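Long-range contacts in GH62 hydrolase (Scytalidium thermophilum, PDB 4PVA), which is a family 62 glycoside hydrolase, an alpha-L-arabinofuranosidase that probably removes arabinose side groups from arabinoxylan during the breakdown of plant cell walls: residues W221-Y227 against L239-I245; G249-F253 against K291-G296. All blocks are in the same frame, centred on the assembly; numbering follows the deposited sequence.

Contact 1. Residues W221-Y227 against L239-I245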
loop_
_atom_site.group_PDB
_atom_site.type_symbol
_atom_site.label_atom_id
_atom_site.label_comp_id
_atom_site.label_asym_id
_atom_site.label_seq_id
_atom_site.Cartn_x
_atom_site.Cartn_y
_atom_site.Cartn_z
ATOM N N TRP A 221 6.095 -1.981 11.564
ATOM C CA TRP A 221 5.204 -0.893 11.947
ATOM C C TRP A 221 3.889 -0.934 11.210
ATOM O O TRP A 221 2.834 -1.053 11.849
ATOM C CB TRP A 221 5.946 0.436 11.760
ATOM C CG TRP A 221 5.168 1.674 12.163
ATOM C CD1 TRP A 221 4.882 2.754 11.349
ATOM C CD2 TRP A 221 4.589 1.951 13.419
ATOM N NE1 TRP A 221 4.149 3.666 12.038
ATOM C CE2 TRP A 221 3.938 3.206 13.300
ATOM C CE3 TRP A 221 4.548 1.280 14.617
ATOM C CZ2 TRP A 221 3.277 3.836 14.375
ATOM C CZ3 TRP A 221 3.874 1.905 15.709
ATOM C CH2 TRP A 221 3.254 3.163 15.564
ATOM N N GLU A 222 3.903 -0.825 9.887
ATOM C CA GLU A 222 2.654 -0.857 9.144
ATOM C C GLU A 222 2.968 -0.884 7.659
ATOM O O GLU A 222 4.076 -1.209 7.231
ATOM C CB GLU A 222 1.656 0.219 9.559
ATOM C CG GLU A 222 2.314 1.535 9.275
ATOM C CD GLU A 222 1.459 2.784 9.569
ATOM O OE1 GLU A 222 0.675 2.941 10.512
ATOM O OE2 GLU A 222 1.645 3.699 8.792
ATOM N N ALA A 223 1.953 -0.643 6.863
ATOM C CA ALA A 223 2.078 -0.412 5.422
ATOM C C ALA A 223 2.602 -1.642 4.700
ATOM O O ALA A 223 3.420 -1.554 3.770
ATOM C CB ALA A 223 2.915 0.831 5.145
ATOM N N ALA A 224 2.102 -2.808 5.058
ATOM C CA ALA A 224 2.518 -4.025 4.393
ATOM C C ALA A 224 2.055 -4.060 2.935
ATOM O O ALA A 224 0.975 -3.584 2.555
ATOM C CB ALA A 224 1.974 -5.232 5.115
ATOM N N CYS A 225 2.892 -4.689 2.130
ATOM C CA CYS A 225 2.586 -5.067 0.748
ATOM C C CYS A 225 2.988 -6.505 0.583
ATOM O O CYS A 225 4.075 -6.872 0.993
ATOM C CB CYS A 225 3.414 -4.259 -0.275
ATOM S SG CYS A 225 3.335 -2.469 -0.179
ATOM N N ILE A 226 2.137 -7.319 -0.033
ATOM C CA ILE A 226 2.473 -8.688 -0.400
ATOM C C ILE A 226 2.228 -8.848 -1.884
ATOM O O ILE A 226 1.104 -8.676 -2.365
ATOM C CB ILE A 226 1.678 -9.751 0.390
ATOM C CG1 ILE A 226 1.935 -9.709 1.918
ATOM C CG2 ILE A 226 2.015 -11.122 -0.145
ATOM C CD1 ILE A 226 1.376 -8.534 2.676
ATOM N N TYR A 227 3.288 -9.189 -2.605
ATOM C CA TYR A 227 3.281 -9.328 -4.075
ATOM C C TYR A 227 3.691 -10.722 -4.495
ATOM O O TYR A 227 4.563 -11.340 -3.889
ATOM C CB TYR A 227 4.251 -8.356 -4.704
ATOM C CG TYR A 227 3.935 -6.907 -4.508
ATOM C CD1 TYR A 227 2.862 -6.325 -5.163
ATOM C CD2 TYR A 227 4.708 -6.087 -3.717
ATOM C CE1 TYR A 227 2.571 -4.995 -5.015
ATOM C CE2 TYR A 227 4.423 -4.751 -3.573
ATOM C CZ TYR A 227 3.349 -4.206 -4.216
ATOM O OH TYR A 227 3.071 -2.863 -4.065
ATOM N N LEU A 239 6.803 -11.824 -2.140
ATOM C CA LEU A 239 7.593 -10.752 -1.551
ATOM C C LEU A 239 6.702 -10.012 -0.561
ATOM O O LEU A 239 5.647 -9.516 -0.940
ATOM C CB LEU A 239 8.068 -9.808 -2.655
ATOM C CG LEU A 239 8.832 -8.571 -2.244
ATOM C CD1 LEU A 239 10.168 -8.905 -1.580
ATOM C CD2 LEU A 239 9.056 -7.640 -3.434
ATOM N N LEU A 240 7.163 -9.904 0.670
ATOM C CA LEU A 240 6.526 -9.101 1.728
ATOM C C LEU A 240 7.376 -7.872 1.999
ATOM O O LEU A 240 8.589 -7.986 2.236
ATOM C CB LEU A 240 6.392 -9.906 3.025
ATOM C CG LEU A 240 5.969 -9.120 4.268
ATOM C CD1 LEU A 240 4.566 -8.592 4.164
ATOM C CD2 LEU A 240 6.151 -10.006 5.501
ATOM N N LEU A 241 6.740 -6.707 1.955
ATOM C CA LEU A 241 7.345 -5.428 2.356
ATOM C C LEU A 241 6.614 -4.918 3.585
ATOM O O LEU A 241 5.385 -4.992 3.625
ATOM C CB LEU A 241 7.206 -4.395 1.264
ATOM C CG LEU A 241 7.675 -4.811 -0.125
ATOM C CD1 LEU A 241 7.496 -3.671 -1.093
ATOM C CD2 LEU A 241 9.108 -5.309 -0.123
ATOM N N VAL A 242 7.336 -4.420 4.572
ATOM C CA VAL A 242 6.728 -3.782 5.753
ATOM C C VAL A 242 7.542 -2.564 6.090
ATOM O O VAL A 242 8.761 -2.598 6.073
ATOM C CB VAL A 242 6.620 -4.733 6.992
ATOM C CG1 VAL A 242 5.961 -4.018 8.172
ATOM C CG2 VAL A 242 5.870 -6.016 6.666
ATOM N N GLU A 243 6.870 -1.476 6.425
ATOM C CA GLU A 243 7.552 -0.263 6.827
ATOM C C GLU A 243 8.051 -0.354 8.259
ATOM O O GLU A 243 7.339 -0.842 9.141
ATOM C CB GLU A 243 6.626 0.954 6.633
ATOM C CG GLU A 243 7.254 2.300 6.825
ATOM C CD GLU A 243 6.340 3.441 6.435
ATOM O OE1 GLU A 243 5.384 3.197 5.664
ATOM O OE2 GLU A 243 6.670 4.591 6.869
ATOM N N ALA A 244 9.249 0.151 8.445
ATOM C CA ALA A 244 9.881 0.300 9.720
ATOM C C ALA A 244 10.302 1.748 9.942
ATOM O O ALA A 244 10.495 2.520 9.014
ATOM C CB ALA A 244 11.087 -0.636 9.855
ATOM N N ILE A 245 10.439 2.106 11.223
ATOM C CA ILE A 245 10.921 3.450 11.610
ATOM C C ILE A 245 12.273 3.256 12.248
ATOM O O ILE A 245 12.396 2.513 13.227
ATOM C CB ILE A 245 9.981 4.179 12.555
ATOM C CG1 ILE A 245 8.539 4.126 12.050
ATOM C CG2 ILE A 245 10.450 5.619 12.740
ATOM C CD1 ILE A 245 7.544 4.934 12.858
#
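Ile-226 and Leu-240 lie side by side and point the same way, CD1 of the isoleucine meeting CD1 of the leucine at 3.5 Å. On the opposite face of the sheet Cys-225 and Leu-241 touch through their CB atoms (4.1 Å), and Leu-241 CD1 also comes near the plane of the Tyr-227 ring, reaching its edge at CE2. With CG anti to the carbonyl carbon (chi1 -52°) and the rest extended, Leu-241 brings this methyl up to the rim of the tyrosine ring. Between these two faces the backbones pair as an antiparallel hairpin. Cys-225 and Leu-241 exchange two bonds, Leu-241 N to Cys-225 O being 2.8 Å and almost straight, and Tyr-227 and Leu-239 form a second reciprocal pair. The hairpin belongs to one blade of the five-bladed beta-propeller of this family; strand 251-258 pairs along the other side of 239-245. The regular pairing breaks at a classic beta bulge: Trp-221 and Glu-222 both face Glu-243, whose O accepts Trp-221 N (3.0 Å) and whose N donates to Glu-222 O (2.9 Å). With CG anti to N (chi1 -178°), Trp-221 turns its indole toward Ile-245, whose CD1 sits over one face as a CH-pi contact, 3.8 Å from the centroid of the five-membered ring. At the polar edge the extended Glu-243 chain passes the Ala-223 methyl, with OE1 3.5 Å from Ala-223 CB. Its carboxylate is taken up by Arg-251, Ser-294 OG and His-295 N, while the Glu-222 carboxylate lies close to the like-charged Asp-163 and Asp-186.

Contact 2. Residues G249-F253 against K291-G296. With PO4 (phosphate ion), chain F.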
loop_
_atom_site.group_PDB
_atom_site.type_symbol
_atom_site.label_atom_id
_atom_site.label_comp_id
_atom_site.label_asym_id
_atom_site.label_seq_id
_atom_site.Cartn_x
_atom_site.Cartn_y
_atom_site.Cartn_z
ATOM N N GLY A 249 13.778 8.655 13.196
ATOM C CA GLY A 249 12.441 8.573 12.672
ATOM C C GLY A 249 12.408 8.327 11.175
ATOM O O GLY A 249 11.373 8.510 10.559
ATOM N N HIS A 250 13.506 7.932 10.549
ATOM C CA HIS A 250 13.489 7.748 9.091
ATOM C C HIS A 250 12.743 6.449 8.742
ATOM O O HIS A 250 13.013 5.404 9.270
ATOM C CB HIS A 250 14.881 7.706 8.510
ATOM C CG HIS A 250 15.660 8.938 8.781
ATOM N ND1 HIS A 250 17.031 8.990 8.706
ATOM C CD2 HIS A 250 15.251 10.185 9.097
ATOM C CE1 HIS A 250 17.436 10.219 8.969
ATOM N NE2 HIS A 250 16.373 10.946 9.269
ATOM N N ARG A 251 11.780 6.593 7.830
ATOM C CA ARG A 251 10.979 5.435 7.394
ATOM C C ARG A 251 11.693 4.678 6.294
ATOM O O ARG A 251 12.277 5.293 5.371
ATOM C CB ARG A 251 9.641 5.891 6.839
ATOM C CG ARG A 251 8.848 6.828 7.734
ATOM C CD ARG A 251 8.520 6.217 9.072
ATOM N NE ARG A 251 7.674 7.119 9.837
ATOM C CZ ARG A 251 6.379 7.333 9.626
ATOM N NH1 ARG A 251 5.700 6.618 8.735
ATOM N NH2 ARG A 251 5.748 8.233 10.363
ATOM N N TYR A 252 11.671 3.354 6.368
ATOM C CA TYR A 252 12.233 2.511 5.325
ATOM C C TYR A 252 11.424 1.243 5.228
ATOM O O TYR A 252 10.648 0.933 6.135
ATOM C CB TYR A 252 13.702 2.200 5.608
ATOM C CG TYR A 252 13.990 1.385 6.837
ATOM C CD1 TYR A 252 14.093 1.994 8.077
ATOM C CD2 TYR A 252 14.221 0.013 6.751
ATOM C CE1 TYR A 252 14.381 1.248 9.221
ATOM C CE2 TYR A 252 14.519 -0.719 7.888
ATOM C CZ TYR A 252 14.610 -0.087 9.090
ATOM O OH TYR A 252 14.920 -0.872 10.202
ATOM N N PHE A 253 11.607 0.483 4.157
ATOM C CA PHE A 253 10.933 -0.791 3.980
ATOM C C PHE A 253 11.873 -1.962 4.180
ATOM O O PHE A 253 12.955 -2.001 3.586
ATOM C CB PHE A 253 10.273 -0.872 2.601
ATOM C CG PHE A 253 8.944 -0.174 2.584
ATOM C CD1 PHE A 253 8.840 1.199 2.346
ATOM C CD2 PHE A 253 7.807 -0.870 2.909
ATOM C CE1 PHE A 253 7.594 1.822 2.433
ATOM C CE2 PHE A 253 6.568 -0.232 2.983
ATOM C CZ PHE A 253 6.469 1.119 2.775
ATOM N N LYS A 291 14.187 12.086 3.753
ATOM C CA LYS A 291 14.999 10.977 4.247
ATOM C C LYS A 291 14.181 9.726 4.545
ATOM O O LYS A 291 14.709 8.714 4.897
ATOM C CB LYS A 291 15.749 11.358 5.516
ATOM C CG LYS A 291 16.744 12.458 5.223
ATOM C CD LYS A 291 17.579 12.858 6.413
ATOM C CE LYS A 291 18.711 13.750 5.965
ATOM N NZ LYS A 291 19.532 14.162 7.131
ATOM N N SER A 292 12.867 9.842 4.373
ATOM C CA SER A 292 11.918 8.764 4.576
ATOM C C SER A 292 11.379 8.285 3.255
ATOM O O SER A 292 10.993 9.076 2.406
ATOM C CB SER A 292 10.776 9.252 5.453
ATOM O OG SER A 292 11.195 9.234 6.816
ATOM N N ILE A 293 11.302 6.964 3.117
ATOM C CA ILE A 293 10.637 6.285 2.006
ATOM C C ILE A 293 9.459 5.553 2.662
ATOM O O ILE A 293 9.662 4.502 3.290
ATOM C CB ILE A 293 11.560 5.298 1.289
ATOM C CG1 ILE A 293 12.896 5.976 0.883
ATOM C CG2 ILE A 293 10.828 4.687 0.109
ATOM C CD1 ILE A 293 12.788 7.086 -0.155
ATOM N N SER A 294 8.254 6.110 2.559
ATOM C CA SER A 294 7.132 5.681 3.396
ATOM C C SER A 294 5.895 5.276 2.605
ATOM O O SER A 294 5.607 5.845 1.561
ATOM C CB SER A 294 6.819 6.797 4.383
ATOM O OG SER A 294 5.695 6.538 5.197
ATOM N N HIS A 295 5.167 4.300 3.138
ATOM C CA HIS A 295 3.823 3.939 2.732
ATOM C C HIS A 295 3.641 3.905 1.241
ATOM O O HIS A 295 2.655 4.409 0.707
ATOM C CB HIS A 295 2.770 4.858 3.387
ATOM C CG HIS A 295 1.480 4.160 3.699
ATOM N ND1 HIS A 295 0.628 4.582 4.699
ATOM C CD2 HIS A 295 0.903 3.074 3.151
ATOM C CE1 HIS A 295 -0.418 3.767 4.748
ATOM N NE2 HIS A 295 -0.265 2.838 3.829
ATOM N N GLY A 296 4.506 3.201 0.548
ATOM C CA GLY A 296 4.521 3.189 -0.903
ATOM C C GLY A 296 3.908 1.932 -1.497
ATOM O O GLY A 296 3.601 0.946 -0.804
HETATM P P PO4 F . 1.376 6.882 7.725
HETATM O O1 PO4 F . 2.892 6.574 7.689
HETATM O O2 PO4 F . 0.703 5.862 8.670
HETATM O O3 PO4 F . 1.225 8.247 8.356
HETATM O O4 PO4 F . 0.838 6.804 6.376
HETATM O O HOH W 1 9.647 10.603 8.636
HETATM O O HOH W 2 14.829 6.057 5.051
#
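Ile-293 N donates to Arg-251 O at 3.0 Å from well above the carbonyl plane, where the start of strand 251-258 meets, at 42° end to end, the loop leading into strand 296-298 of the next propeller blade. The Arg-251 amide has a side-chain acceptor instead of a backbone one: its N-H points almost straight (176°) at Ser-292 OG, 2.9 Å from Arg-251 N. One water joins this hydroxyl to Gly-249 O, weakly on the glycine side; another bridges Arg-251 O and Lys-291 O. His-250 and Lys-291 lie side by side, the lysine CB centred over one imidazole face as a CH-pi contact, 3.8 Å from the ring centroid, and its CD close to NE2. Phe-253 turns its ring edge to the Ser-294-His-295 peptide, CZ lying 3.5 Å from His-295 N. The Arg-251 chi1 (-52°) lays CG against Ser-292, and a bend at chi2 turns the rest of the chain on past Ser-294. There NH1, which is also salt-bridged to Glu-243, meets phosphate O1 edge-on at 3.0 Å. His-295, at the corner of the chain, donates from ND1 to phosphate O4 at 2.8 Å, in the plane of its ring. Lys-46, Gln-320 and Tyr-330 also bond the phosphate. The ion probably comes from the crystallisation liquor, but such a cluster of donors is consistent with a polar pocket, and Arg-251, shared between carboxylate and phosphate, would help offset the negative charge of both.

How the contacts relate
Of the contact segments, 221-227 comes first along the chain, which then turns back, and contact 1 closes an 11-residue connection as strand 238-245 pairs with it. The next strand, 251-258, continues the same blade and opens contact 2, which closes a 37-residue excursion when 291-296 returns. The two contacts therefore follow in series, neither nested nor crossed. They still meet in space, their centres about 11 Å apart: Cys-225 SG packs on Gly-296 O at 3.5 Å, and Phe-253 CE2 lies 3.5 Å from Ala-223 O. Because 291-296 leads into strand 296-298, contact 2 ties the blade of contact 1 to the neighbouring blade, which includes strands near both chain ends, 26-28 and 336-341.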